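Local coordinates for sensor protein (Bacteroides thetaiotaomicron, PDB 2X7X) that binds fructose through this periplasmic domain of a hybrid two-component sensor, whose cytoplasmic part probably acts as a histidine kinase and transcription regulator, at residues 80-94 and 97-110. Sequence-based numbering, arbitrary orientation.
With FRU (beta-D-fructofuranose), chain E.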
loop_
_atom_site.group_PDB
_atom_site.type_symbol
_atom_site.label_atom_id
_atom_site.label_comp_id
_atom_site.label_asym_id
_atom_site.label_seq_id
_atom_site.Cartn_x
_atom_site.Cartn_y
_atom_site.Cartn_z
ATOM N N VAL A 80 -17.962 4.869 32.015
ATOM C CA VAL A 80 -16.507 5.007 31.928
ATOM C C VAL A 80 -15.956 5.764 33.150
ATOM O O VAL A 80 -14.864 5.449 33.645
ATOM C CB VAL A 80 -16.048 5.628 30.571
ATOM C CG1 VAL A 80 -14.583 6.017 30.598
ATOM C CG2 VAL A 80 -16.277 4.651 29.450
ATOM N N GLU A 81 -16.715 6.750 33.636
ATOM C CA GLU A 81 -16.330 7.504 34.832
ATOM C C GLU A 81 -16.148 6.602 36.059
ATOM O O GLU A 81 -15.167 6.755 36.796
ATOM C CB GLU A 81 -17.315 8.636 35.112
ATOM C CG GLU A 81 -17.022 9.893 34.299
ATOM C CD GLU A 81 -18.125 10.942 34.373
ATOM O OE1 GLU A 81 -17.892 12.072 33.895
ATOM O OE2 GLU A 81 -19.224 10.641 34.899
ATOM N N GLU A 82 -17.067 5.653 36.250
ATOM C CA GLU A 82 -16.916 4.614 37.276
ATOM C C GLU A 82 -15.558 3.933 37.197
ATOM O O GLU A 82 -14.783 3.975 38.158
ATOM C CB GLU A 82 -18.001 3.555 37.161
ATOM C CG GLU A 82 -19.390 4.049 37.458
ATOM C CD GLU A 82 -20.410 2.946 37.314
ATOM O OE1 GLU A 82 -21.611 3.257 37.111
ATOM O OE2 GLU A 82 -20.001 1.760 37.403
ATOM N N ALA A 83 -15.261 3.318 36.055
ATOM C CA ALA A 83 -13.968 2.670 35.871
ATOM C C ALA A 83 -12.810 3.617 36.197
ATOM O O ALA A 83 -11.793 3.194 36.743
ATOM C CB ALA A 83 -13.839 2.135 34.473
ATOM N N TYR A 84 -12.973 4.898 35.881
ATOM C CA TYR A 84 -11.927 5.876 36.167
ATOM C C TYR A 84 -11.792 6.201 37.670
ATOM O O TYR A 84 -10.673 6.193 38.191
ATOM C CB TYR A 84 -12.099 7.144 35.319
ATOM C CG TYR A 84 -10.872 8.039 35.259
ATOM C CD1 TYR A 84 -9.710 7.626 34.607
ATOM C CD2 TYR A 84 -10.882 9.309 35.846
ATOM C CE1 TYR A 84 -8.583 8.452 34.546
ATOM C CE2 TYR A 84 -9.768 10.145 35.789
ATOM C CZ TYR A 84 -8.623 9.711 35.136
ATOM O OH TYR A 84 -7.524 10.543 35.079
ATOM N N GLN A 85 -12.906 6.471 38.360
ATOM C CA GLN A 85 -12.859 6.768 39.809
ATOM C C GLN A 85 -12.451 5.550 40.647
ATOM O O GLN A 85 -11.810 5.688 41.686
ATOM C CB GLN A 85 -14.164 7.416 40.329
ATOM C CG GLN A 85 -15.405 6.495 40.420
ATOM C CD GLN A 85 -16.687 7.216 40.928
ATOM O OE1 GLN A 85 -16.637 8.341 41.442
ATOM N NE2 GLN A 85 -17.839 6.548 40.784
ATOM N N LYS A 86 -12.796 4.362 40.158
ATOM C CA LYS A 86 -12.346 3.093 40.727
ATOM C C LYS A 86 -10.835 2.833 40.507
ATOM O O LYS A 86 -10.337 1.740 40.802
ATOM C CB LYS A 86 -13.176 1.958 40.120
ATOM C CG LYS A 86 -13.342 0.727 40.983
ATOM C CD LYS A 86 -14.515 -0.135 40.493
ATOM N N GLY A 87 -10.116 3.827 39.984
ATOM C CA GLY A 87 -8.663 3.741 39.803
ATOM C C GLY A 87 -8.118 2.988 38.587
ATOM O O GLY A 87 -6.905 3.034 38.340
ATOM N N ILE A 88 -8.982 2.291 37.835
ATOM C CA ILE A 88 -8.563 1.554 36.616
ATOM C C ILE A 88 -8.239 2.489 35.436
ATOM O O ILE A 88 -9.051 3.334 35.083
ATOM C CB ILE A 88 -9.619 0.519 36.160
ATOM C CG1 ILE A 88 -9.822 -0.565 37.226
ATOM C CG2 ILE A 88 -9.185 -0.146 34.860
ATOM C CD1 ILE A 88 -11.059 -1.444 37.004
ATOM N N PRO A 89 -7.050 2.335 34.817
ATOM C CA PRO A 89 -6.722 3.216 33.688
ATOM C C PRO A 89 -7.517 2.869 32.415
ATOM O O PRO A 89 -7.574 1.703 32.016
ATOM C CB PRO A 89 -5.212 2.995 33.495
ATOM C CG PRO A 89 -4.969 1.629 33.978
ATOM C CD PRO A 89 -5.971 1.363 35.082
ATOM N N VAL A 90 -8.117 3.889 31.803
ATOM C CA VAL A 90 -9.038 3.720 30.665
ATOM C C VAL A 90 -8.488 4.337 29.377
ATOM O O VAL A 90 -8.103 5.517 29.351
ATOM C CB VAL A 90 -10.426 4.370 30.942
ATOM C CG1 VAL A 90 -11.353 4.222 29.720
ATOM C CG2 VAL A 90 -11.072 3.800 32.221
ATOM N N ILE A 91 -8.444 3.543 28.311
ATOM C CA ILE A 91 -8.100 4.082 26.992
ATOM C C ILE A 91 -9.336 4.130 26.104
ATOM O O ILE A 91 -9.996 3.096 25.853
ATOM C CB ILE A 91 -6.990 3.296 26.266
ATOM C CG1 ILE A 91 -5.669 3.372 27.036
ATOM C CG2 ILE A 91 -6.796 3.859 24.866
ATOM C CD1 ILE A 91 -4.562 2.499 26.466
ATOM N N LEU A 92 -9.639 5.343 25.643
ATOM C CA LEU A 92 -10.692 5.541 24.672
ATOM C C LEU A 92 -10.121 5.399 23.274
ATOM O O LEU A 92 -9.138 6.068 22.920
ATOM C CB LEU A 92 -11.345 6.917 24.841
ATOM C CG LEU A 92 -11.979 7.275 26.190
ATOM C CD1 LEU A 92 -12.508 8.670 26.106
ATOM C CD2 LEU A 92 -13.087 6.315 26.601
ATOM N N VAL A 93 -10.734 4.513 22.492
ATOM C CA VAL A 93 -10.397 4.361 21.081
ATOM C C VAL A 93 -11.561 4.765 20.183
ATOM O O VAL A 93 -12.716 4.390 20.450
ATOM C CB VAL A 93 -9.993 2.905 20.723
ATOM C CG1 VAL A 93 -9.493 2.853 19.296
ATOM C CG2 VAL A 93 -8.898 2.429 21.622
ATOM N N ASP A 94 -11.246 5.511 19.118
ATOM C CA ASP A 94 -12.178 5.730 17.997
ATOM C C ASP A 94 -13.420 6.551 18.395
ATOM O O ASP A 94 -13.570 7.683 17.950
ATOM C CB ASP A 94 -12.493 4.379 17.290
ATOM C CG ASP A 94 -13.901 4.295 16.735
ATOM O OD1 ASP A 94 -14.303 5.162 15.933
ATOM O OD2 ASP A 94 -14.619 3.334 17.078
ATOM N N ILE A 97 -16.352 9.827 24.792
ATOM C CA ILE A 97 -17.396 10.119 25.772
ATOM C C ILE A 97 -17.494 11.631 25.956
ATOM O O ILE A 97 -16.872 12.393 25.206
ATOM C CB ILE A 97 -17.160 9.404 27.124
ATOM C CG1 ILE A 97 -15.798 9.772 27.713
ATOM C CG2 ILE A 97 -17.300 7.895 26.962
ATOM C CD1 ILE A 97 -15.610 9.349 29.156
ATOM N N LEU A 98 -18.263 12.067 26.950
ATOM C CA LEU A 98 -18.549 13.487 27.120
ATOM C C LEU A 98 -17.879 14.136 28.330
ATOM O O LEU A 98 -18.312 15.186 28.794
ATOM C CB LEU A 98 -20.064 13.721 27.135
ATOM C CG LEU A 98 -20.799 13.262 25.871
ATOM C CD1 LEU A 98 -22.281 13.546 25.979
ATOM C CD2 LEU A 98 -20.194 13.891 24.596
ATOM N N SER A 99 -16.815 13.522 28.829
ATOM C CA SER A 99 -16.030 14.110 29.902
ATOM C C SER A 99 -14.582 13.705 29.742
ATOM O O SER A 99 -14.236 12.986 28.806
ATOM C CB SER A 99 -16.546 13.672 31.266
ATOM O OG SER A 99 -16.325 12.292 31.446
ATOM N N ASP A 100 -13.742 14.158 30.668
ATOM C CA ASP A 100 -12.290 14.019 30.551
ATOM C C ASP A 100 -11.781 12.995 31.550
ATOM O O ASP A 100 -10.596 12.954 31.880
ATOM C CB ASP A 100 -11.621 15.376 30.794
ATOM C CG ASP A 100 -11.874 15.923 32.203
ATOM O OD1 ASP A 100 -12.874 15.550 32.863
ATOM O OD2 ASP A 100 -11.059 16.747 32.647
ATOM N N LYS A 101 -12.695 12.175 32.048
ATOM C CA LYS A 101 -12.341 11.200 33.052
ATOM C C LYS A 101 -11.964 9.893 32.374
ATOM O O LYS A 101 -12.745 8.938 32.335
ATOM C CB LYS A 101 -13.465 11.064 34.089
ATOM C CG LYS A 101 -13.581 12.314 35.001
ATOM C CD LYS A 101 -14.752 12.224 36.007
ATOM C CE LYS A 101 -14.677 13.316 37.075
ATOM N NZ LYS A 101 -14.585 14.673 36.448
ATOM N N TYR A 102 -10.751 9.893 31.824
ATOM C CA TYR A 102 -10.163 8.759 31.104
ATOM C C TYR A 102 -8.650 8.974 31.110
ATOM O O TYR A 102 -8.179 10.088 31.332
ATOM C CB TYR A 102 -10.716 8.651 29.656
ATOM C CG TYR A 102 -10.420 9.855 28.780
ATOM C CD1 TYR A 102 -9.176 9.994 28.157
ATOM C CD2 TYR A 102 -11.365 10.869 28.587
ATOM C CE1 TYR A 102 -8.865 11.109 27.363
ATOM C CE2 TYR A 102 -11.068 11.992 27.772
ATOM C CZ TYR A 102 -9.805 12.095 27.173
ATOM O OH TYR A 102 -9.460 13.174 26.387
ATOM N N THR A 103 -7.879 7.928 30.864
ATOM C CA THR A 103 -6.425 8.066 30.923
ATOM C C THR A 103 -5.828 8.613 29.617
ATOM O O THR A 103 -4.993 9.528 29.634
ATOM C CB THR A 103 -5.759 6.730 31.274
ATOM O OG1 THR A 103 -6.489 6.096 32.337
ATOM C CG2 THR A 103 -4.316 6.951 31.684
ATOM N N ALA A 104 -6.246 8.037 28.488
ATOM C CA ALA A 104 -5.729 8.446 27.182
ATOM C C ALA A 104 -6.710 8.194 26.049
ATOM O O ALA A 104 -7.515 7.261 26.092
ATOM C CB ALA A 104 -4.387 7.758 26.888
ATOM N N TYR A 105 -6.631 9.045 25.036
ATOM C CA TYR A 105 -7.460 8.921 23.842
ATOM C C TYR A 105 -6.585 8.630 22.630
ATOM O O TYR A 105 -5.547 9.262 22.439
ATOM C CB TYR A 105 -8.276 10.201 23.610
ATOM C CG TYR A 105 -9.019 10.212 22.290
ATOM C CD1 TYR A 105 -10.064 9.313 22.043
ATOM C CD2 TYR A 105 -8.667 11.104 21.278
ATOM C CE1 TYR A 105 -10.736 9.301 20.818
ATOM C CE2 TYR A 105 -9.341 11.107 20.048
ATOM C CZ TYR A 105 -10.375 10.206 19.830
ATOM O OH TYR A 105 -11.041 10.207 18.617
ATOM N N ILE A 106 -7.000 7.658 21.825
ATOM C CA ILE A 106 -6.399 7.474 20.501
ATOM C C ILE A 106 -7.459 7.272 19.414
ATOM O O ILE A 106 -8.423 6.521 19.588
ATOM C CB ILE A 106 -5.368 6.333 20.479
ATOM C CG1 ILE A 106 -4.658 6.288 19.123
ATOM C CG2 ILE A 106 -6.030 5.011 20.817
ATOM C CD1 ILE A 106 -3.619 5.188 18.991
ATOM N N GLY A 107 -7.266 7.945 18.288
ATOM C CA GLY A 107 -8.187 7.811 17.159
ATOM C C GLY A 107 -7.905 8.771 16.030
ATOM O O GLY A 107 -6.983 9.574 16.110
ATOM N N ALA A 108 -8.694 8.688 14.965
ATOM C CA ALA A 108 -8.540 9.597 13.845
ATOM C C ALA A 108 -9.581 10.706 13.953
ATOM O O ALA A 108 -10.642 10.486 14.530
ATOM C CB ALA A 108 -8.679 8.849 12.555
ATOM N N ASP A 109 -9.291 11.893 13.407
ATOM C CA ASP A 109 -10.226 13.027 13.535
ATOM C C ASP A 109 -11.444 12.899 12.613
ATOM O O ASP A 109 -11.351 13.102 11.397
ATOM C CB ASP A 109 -9.530 14.369 13.306
ATOM C CG ASP A 109 -10.395 15.554 13.716
ATOM O OD1 ASP A 109 -9.839 16.662 13.859
ATOM O OD2 ASP A 109 -11.621 15.393 13.915
ATOM N N ASN A 110 -12.590 12.591 13.205
ATOM C CA ASN A 110 -13.789 12.359 12.418
ATOM C C ASN A 110 -14.341 13.623 11.793
ATOM O O ASN A 110 -14.966 13.568 10.732
ATOM C CB ASN A 110 -14.841 11.577 13.224
ATOM C CG ASN A 110 -14.481 10.098 13.353
ATOM O OD1 ASN A 110 -14.665 9.323 12.423
ATOM N ND2 ASN A 110 -13.935 9.717 14.489
HETATM C C1 FRU E . -16.777 -0.207 12.891
HETATM C C2 FRU E . -17.467 1.070 12.445
HETATM C C3 FRU E . -16.817 1.671 11.202
HETATM C C4 FRU E . -16.888 3.157 11.492
HETATM C C5 FRU E . -16.591 3.176 12.985
HETATM C C6 FRU E . -17.087 4.413 13.733
HETATM O O1 FRU E . -17.612 -0.909 13.808
HETATM O O2 FRU E . -18.858 0.790 12.251
HETATM O O3 FRU E . -17.470 1.282 9.984
HETATM O O4 FRU E . -15.956 3.921 10.718
HETATM O O5 FRU E . -17.315 2.043 13.471
HETATM O O6 FRU E . -16.633 4.361 15.100
#
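Ile106 N donates to Leu92 O at 2.9 Å, nearly straight (171°), in the parallel ladder joining strands 90-93 and 104-108, alongside Ala104 N to Val90 O, Leu92 N to Ala104 O and Asp94 N to Ile106 O. At its start Val90 is gripped twice more by Thr103, whose backbone N donates to Val90 O while its OG1 takes the Val90 N-H at 2.8 Å. Among side chains, Ser99 OG gives its proton to Glu81 OE1 (2.9 Å), on the anti side of the carboxylate, 33° out of its plane.

These are neighbouring strands in the parallel sheet of one lobe of a periplasmic binding protein fold, and the ladder ends at the sugar: Asp94 OD1 accepts from fructose O6 at 2.6 Å, while Arg20 salt-bridges OD2 and Tyr245 also bonds OD1.

Apolar side chains tie helix 73-85 and strand 90-93 to the loop at 97-103. Leu92 CD1 sits over a face of the Tyr102 ring, 3.8 Å from its centroid, and touches Ile97 CG1; Ile97 CD1 reaches on to Val80 CG1. Tyr84, its ring swung away from its own N (chi1 -164°), instead lays one face against the Lys101-Tyr102 peptide, Tyr102 N 3.6 Å above its centre.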